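Local atomic coordinates of dextranase (Pseudarthrobacter oxydans, PDB entry 6NZS), a protein that catalyses the endohydrolysis of alpha-1,6-glucosidic linkages in dextran, as a member of glycosyl hydrolase family 49. Residues 35-40 and 100-105; 106-111 and 148-153. One frame throughout, in Å; residues are numbered along the deposited sequence.

Contact 1 of 2, residues 35-40 and 100-105; sequences SFYDLQ and VSLRTG
Arg-103 and Asp-38 pair across the end of an antiparallel strand pair, a worked example of a salt bridge set beside the last backbone bond between the two segments. The Arg-103 chain bends at its third torsion (chi3 56°) and lies over the 35-40 backbone, so that NH1 reaches Asp-38 OD2 at 2.7 Å. The oxygen offers its syn lone pair and lies in the guanidinium plane, although the carboxylate and guanidinium planes stand 77° apart. Asp-38 OD1 has a second partner in Arg-33, so one carboxylate holds two arginines; a leucine in its place would probably leave both without their shared counter-charge and let the Arg-103 chain swing into solvent. A water links Arg-103 NE to Ser-35 O.

Beneath this, the backbones of Asp-38 and Ser-101 form a hydrogen-bonded pair, Asp-38 N to Ser-101 O at 3.0 Å and Ser-101 N to Asp-38 O at 2.9 Å. Arg-103 N adds a bond to Phe-36 O, from above the carbonyl plane. On the other face Val-100 CG1 lies 4.3 Å from Tyr-37 CD1, and Leu-102 CD1 lies 3.6 Å from Tyr-37 CE1.

That face, with Leu-39, packs on strands 84-92 and 176-192, and Tyr-37 OH bonds to Asn-184 O; strands 51-58 and 132-137 flank the pair in this Ig-like N-terminal domain.

Contact 2 of 2, residues 106-111 and 148-153; sequences QTITSA and VEFEPQ
Gln-106 meets Pro-152 and Gln-153 with the two ends of a single amide, showing how a glutamine can tie a loop to a short 3-10 turn. With CG anti to its carbonyl carbon (chi1 -64°) and the chain extended beyond, the side chain runs past the proline ring in the opposite direction. OE1 accepts from Gln-153 NE2 at 2.8 Å; the donor sits on a lone pair in the carbonyl plane, and the two amide planes are 79° apart. The same oxygen also bonds to Thr-104 OG1, which helps fix the rotation of the amide. NE2 makes a weak, bent bond to Pro-152 O at 3.1 Å.

At Thr-107 it is the backbone that takes part, its O lying 3.4 Å from Pro-152 CG. Ile-108 then turns inward and uses two branches: CG2 packs 3.6 Å from Pro-152 CD, while CD1 reaches Phe-150 CE2 at 3.9 Å. Its CG1 lies between the backbone N and the carbonyl carbon (chi1 51°), a less common choice for isoleucine that carries CD1 to the phenylalanine ring.

Gln-153 OE1 bonds to Asn-184 of strand 176-192, so its amide bridges loop and sheet. Phe-150 packs on Val-100 and Leu-102 of strand 96-102, and both Phe-150 and Ile-108 touch Val-114 of strand 114-117, the antiparallel partner of strand 144-150.

In the fold
From the N terminus, the chain enters strand 37-43, passes through strands 51-58 and 84-92, and returns along strand 96-102, where contact 1 closes an excursion of about sixty residues. It then runs directly into the loop 106-111, and contact 2 closes a second, all-beta excursion when strand 144-150 ends. The two closures follow in series, neither nested nor crossed, with centres about 11 Å apart. They share an interior where Tyr-37 CE1 lies 3.8 Å from Phe-150 CD1; at the partly exposed Thr-104, CG2 lies 3.8 Å from Gln-153 NE2. In the N-terminal Ig-like domain, which precedes the beta-solenoid, contact 1 pairs two strands and contact 2 ties the following loop to the end of strand 144-150.

Contact 1 of 2, residues 35-40 and 100-105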
# COMPACT_ATOMS: atom_id res chain seq x y z
N SER A 35 -17.08 3.47 -13.15
CA SER A 35 -18.23 4.28 -13.52
C SER A 35 -17.88 5.75 -13.68
O SER A 35 -18.71 6.52 -14.18
CB SER A 35 -19.30 4.19 -12.44
OG SER A 35 -19.73 2.85 -12.28
N PHE A 36 -16.68 6.16 -13.29
CA PHE A 36 -16.41 7.57 -13.08
C PHE A 36 -15.36 8.17 -14.00
O PHE A 36 -15.38 9.39 -14.20
CB PHE A 36 -16.02 7.82 -11.62
CG PHE A 36 -17.03 7.26 -10.67
CD1 PHE A 36 -18.23 7.92 -10.49
CD2 PHE A 36 -16.82 6.07 -10.01
CE1 PHE A 36 -19.20 7.42 -9.65
CE2 PHE A 36 -17.79 5.56 -9.16
CZ PHE A 36 -18.98 6.23 -8.98
N TYR A 37 -14.47 7.37 -14.59
CA TYR A 37 -13.38 7.88 -15.42
C TYR A 37 -13.21 7.03 -16.66
O TYR A 37 -13.37 5.81 -16.62
CB TYR A 37 -12.05 7.86 -14.64
CG TYR A 37 -12.18 8.62 -13.35
CD1 TYR A 37 -12.11 10.00 -13.34
CD2 TYR A 37 -12.43 7.96 -12.15
CE1 TYR A 37 -12.27 10.71 -12.17
CE2 TYR A 37 -12.59 8.67 -10.97
CZ TYR A 37 -12.51 10.05 -10.99
OH TYR A 37 -12.67 10.79 -9.85
N ASP A 38 -12.87 7.69 -17.77
CA ASP A 38 -12.40 7.03 -18.98
C ASP A 38 -11.00 7.55 -19.29
O ASP A 38 -10.71 8.73 -19.09
CB ASP A 38 -13.31 7.32 -20.17
CG ASP A 38 -14.66 6.64 -20.05
OD1 ASP A 38 -14.68 5.44 -19.71
OD2 ASP A 38 -15.69 7.30 -20.31
N LEU A 39 -10.14 6.66 -19.80
CA LEU A 39 -8.75 7.02 -20.07
C LEU A 39 -8.35 6.57 -21.47
O LEU A 39 -8.68 5.46 -21.90
CB LEU A 39 -7.84 6.37 -19.03
CG LEU A 39 -6.38 6.80 -19.00
CD1 LEU A 39 -5.86 6.81 -17.57
CD2 LEU A 39 -5.55 5.85 -19.82
N GLN A 40 -7.63 7.45 -22.19
CA GLN A 40 -7.00 7.11 -23.45
C GLN A 40 -5.56 7.61 -23.42
O GLN A 40 -5.23 8.55 -22.69
CB GLN A 40 -7.72 7.75 -24.65
CG GLN A 40 -9.08 7.14 -24.94
CD GLN A 40 -9.79 7.84 -26.09
OE1 GLN A 40 -9.36 8.91 -26.53
NE2 GLN A 40 -10.86 7.24 -26.58
N VAL A 100 -7.84 12.04 -19.56
CA VAL A 100 -8.70 11.52 -18.50
C VAL A 100 -9.99 12.30 -18.53
O VAL A 100 -9.98 13.54 -18.45
CB VAL A 100 -8.05 11.61 -17.11
CG1 VAL A 100 -8.92 10.85 -16.10
CG2 VAL A 100 -6.65 11.03 -17.13
N SER A 101 -11.11 11.59 -18.66
CA SER A 101 -12.43 12.19 -18.75
C SER A 101 -13.26 11.76 -17.56
O SER A 101 -13.29 10.58 -17.19
CB SER A 101 -13.13 11.76 -20.04
OG SER A 101 -12.44 12.25 -21.17
N LEU A 102 -13.95 12.73 -16.95
CA LEU A 102 -14.87 12.47 -15.86
C LEU A 102 -16.24 12.15 -16.45
O LEU A 102 -16.73 12.90 -17.30
CB LEU A 102 -14.94 13.72 -14.98
CG LEU A 102 -15.77 13.70 -13.69
CD1 LEU A 102 -15.34 12.57 -12.76
CD2 LEU A 102 -15.67 15.04 -12.98
N ARG A 103 -16.83 11.04 -16.02
CA ARG A 103 -18.05 10.49 -16.62
C ARG A 103 -19.33 10.94 -15.93
O ARG A 103 -20.42 10.59 -16.40
CB ARG A 103 -18.02 8.95 -16.55
CG ARG A 103 -16.99 8.29 -17.45
CD ARG A 103 -17.10 6.76 -17.40
NE ARG A 103 -18.43 6.24 -17.72
CZ ARG A 103 -18.87 5.99 -18.96
NH1 ARG A 103 -18.09 6.21 -20.00
NH2 ARG A 103 -20.10 5.53 -19.15
N THR A 104 -19.24 11.70 -14.84
CA THR A 104 -20.38 11.92 -13.96
C THR A 104 -21.33 13.00 -14.44
O THR A 104 -22.43 13.12 -13.89
CB THR A 104 -19.86 12.37 -12.59
OG1 THR A 104 -19.08 13.55 -12.79
CG2 THR A 104 -19.00 11.28 -11.95
N GLY A 105 -20.95 13.79 -15.44
CA GLY A 105 -21.68 14.99 -15.78
C GLY A 105 -21.17 16.24 -15.10
O GLY A 105 -21.59 17.35 -15.46
O HOH W 1 -21.01 5.71 -16.14
O HOH W 2 -10.54 10.36 -21.87

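Contact 2 of 2, residues 106-111 and 148-153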
# COMPACT_ATOMS: atom_id res chain seq x y z
N GLN A 106 -20.30 16.10 -14.11
CA GLN A 106 -19.67 17.26 -13.50
C GLN A 106 -18.66 17.86 -14.47
O GLN A 106 -18.11 17.18 -15.34
CB GLN A 106 -18.95 16.86 -12.22
CG GLN A 106 -19.88 16.33 -11.13
CD GLN A 106 -19.13 15.59 -10.06
OE1 GLN A 106 -18.41 14.64 -10.35
NE2 GLN A 106 -19.28 16.02 -8.81
N THR A 107 -18.42 19.16 -14.32
CA THR A 107 -17.51 19.86 -15.21
C THR A 107 -16.43 20.57 -14.41
O THR A 107 -16.54 20.78 -13.19
CB THR A 107 -18.25 20.85 -16.11
OG1 THR A 107 -19.00 21.75 -15.29
CG2 THR A 107 -19.18 20.11 -17.07
N ILE A 108 -15.37 20.95 -15.12
CA ILE A 108 -14.26 21.70 -14.55
C ILE A 108 -14.02 22.92 -15.42
O ILE A 108 -14.36 22.94 -16.61
CB ILE A 108 -12.97 20.87 -14.42
CG1 ILE A 108 -12.62 20.18 -15.74
CG2 ILE A 108 -13.11 19.84 -13.30
CD1 ILE A 108 -11.29 19.46 -15.72
N THR A 109 -13.44 23.95 -14.82
CA THR A 109 -13.20 25.20 -15.52
C THR A 109 -11.77 25.35 -16.03
O THR A 109 -11.52 26.19 -16.90
CB THR A 109 -13.61 26.39 -14.65
OG1 THR A 109 -12.98 26.30 -13.37
CG2 THR A 109 -15.13 26.41 -14.45
N SER A 110 -10.83 24.53 -15.56
CA SER A 110 -9.45 24.67 -15.98
C SER A 110 -8.71 23.39 -15.63
O SER A 110 -9.18 22.58 -14.82
CB SER A 110 -8.78 25.85 -15.28
OG SER A 110 -8.57 25.56 -13.91
N ALA A 111 -7.52 23.25 -16.21
CA ALA A 111 -6.67 22.11 -15.88
C ALA A 111 -6.19 22.17 -14.43
O ALA A 111 -5.82 21.13 -13.87
CB ALA A 111 -5.48 22.04 -16.84
N VAL A 148 -5.11 11.08 -10.02
CA VAL A 148 -5.69 12.17 -10.80
C VAL A 148 -6.95 12.64 -10.08
O VAL A 148 -7.89 11.85 -9.88
CB VAL A 148 -6.00 11.71 -12.24
CG1 VAL A 148 -6.67 12.82 -13.03
CG2 VAL A 148 -4.72 11.23 -12.93
N GLU A 149 -6.98 13.91 -9.68
CA GLU A 149 -7.95 14.40 -8.70
C GLU A 149 -8.76 15.56 -9.27
O GLU A 149 -8.30 16.71 -9.27
CB GLU A 149 -7.23 14.76 -7.40
CG GLU A 149 -6.24 13.66 -6.99
CD GLU A 149 -5.84 13.66 -5.53
OE1 GLU A 149 -6.14 14.62 -4.79
OE2 GLU A 149 -5.21 12.66 -5.13
N PHE A 150 -9.96 15.26 -9.76
CA PHE A 150 -10.85 16.31 -10.26
C PHE A 150 -11.51 17.01 -9.08
O PHE A 150 -12.10 16.36 -8.20
CB PHE A 150 -11.94 15.69 -11.14
CG PHE A 150 -11.48 15.29 -12.52
CD1 PHE A 150 -10.73 14.14 -12.72
CD2 PHE A 150 -11.84 16.06 -13.62
CE1 PHE A 150 -10.33 13.77 -13.99
CE2 PHE A 150 -11.44 15.69 -14.90
CZ PHE A 150 -10.68 14.55 -15.08
N GLU A 151 -11.41 18.34 -9.05
CA GLU A 151 -11.97 19.12 -7.95
C GLU A 151 -13.42 18.78 -7.59
O GLU A 151 -13.71 18.65 -6.38
CB GLU A 151 -11.77 20.62 -8.20
CG GLU A 151 -11.93 21.47 -6.95
CD GLU A 151 -11.66 22.94 -7.23
OE1 GLU A 151 -10.56 23.26 -7.71
OE2 GLU A 151 -12.57 23.76 -6.97
N PRO A 152 -14.36 18.62 -8.53
CA PRO A 152 -15.74 18.29 -8.14
C PRO A 152 -15.89 16.94 -7.45
O PRO A 152 -16.95 16.69 -6.85
CB PRO A 152 -16.52 18.32 -9.46
CG PRO A 152 -15.65 19.05 -10.41
CD PRO A 152 -14.24 18.85 -9.99
N GLN A 153 -14.89 16.06 -7.53
CA GLN A 153 -14.94 14.76 -6.85
C GLN A 153 -14.43 14.82 -5.42
O GLN A 153 -14.60 13.84 -4.68
CB GLN A 153 -14.16 13.73 -7.68
CG GLN A 153 -14.97 13.17 -8.83
CD GLN A 153 -16.10 12.31 -8.33
OE1 GLN A 153 -15.88 11.41 -7.52
NE2 GLN A 153 -17.31 12.58 -8.78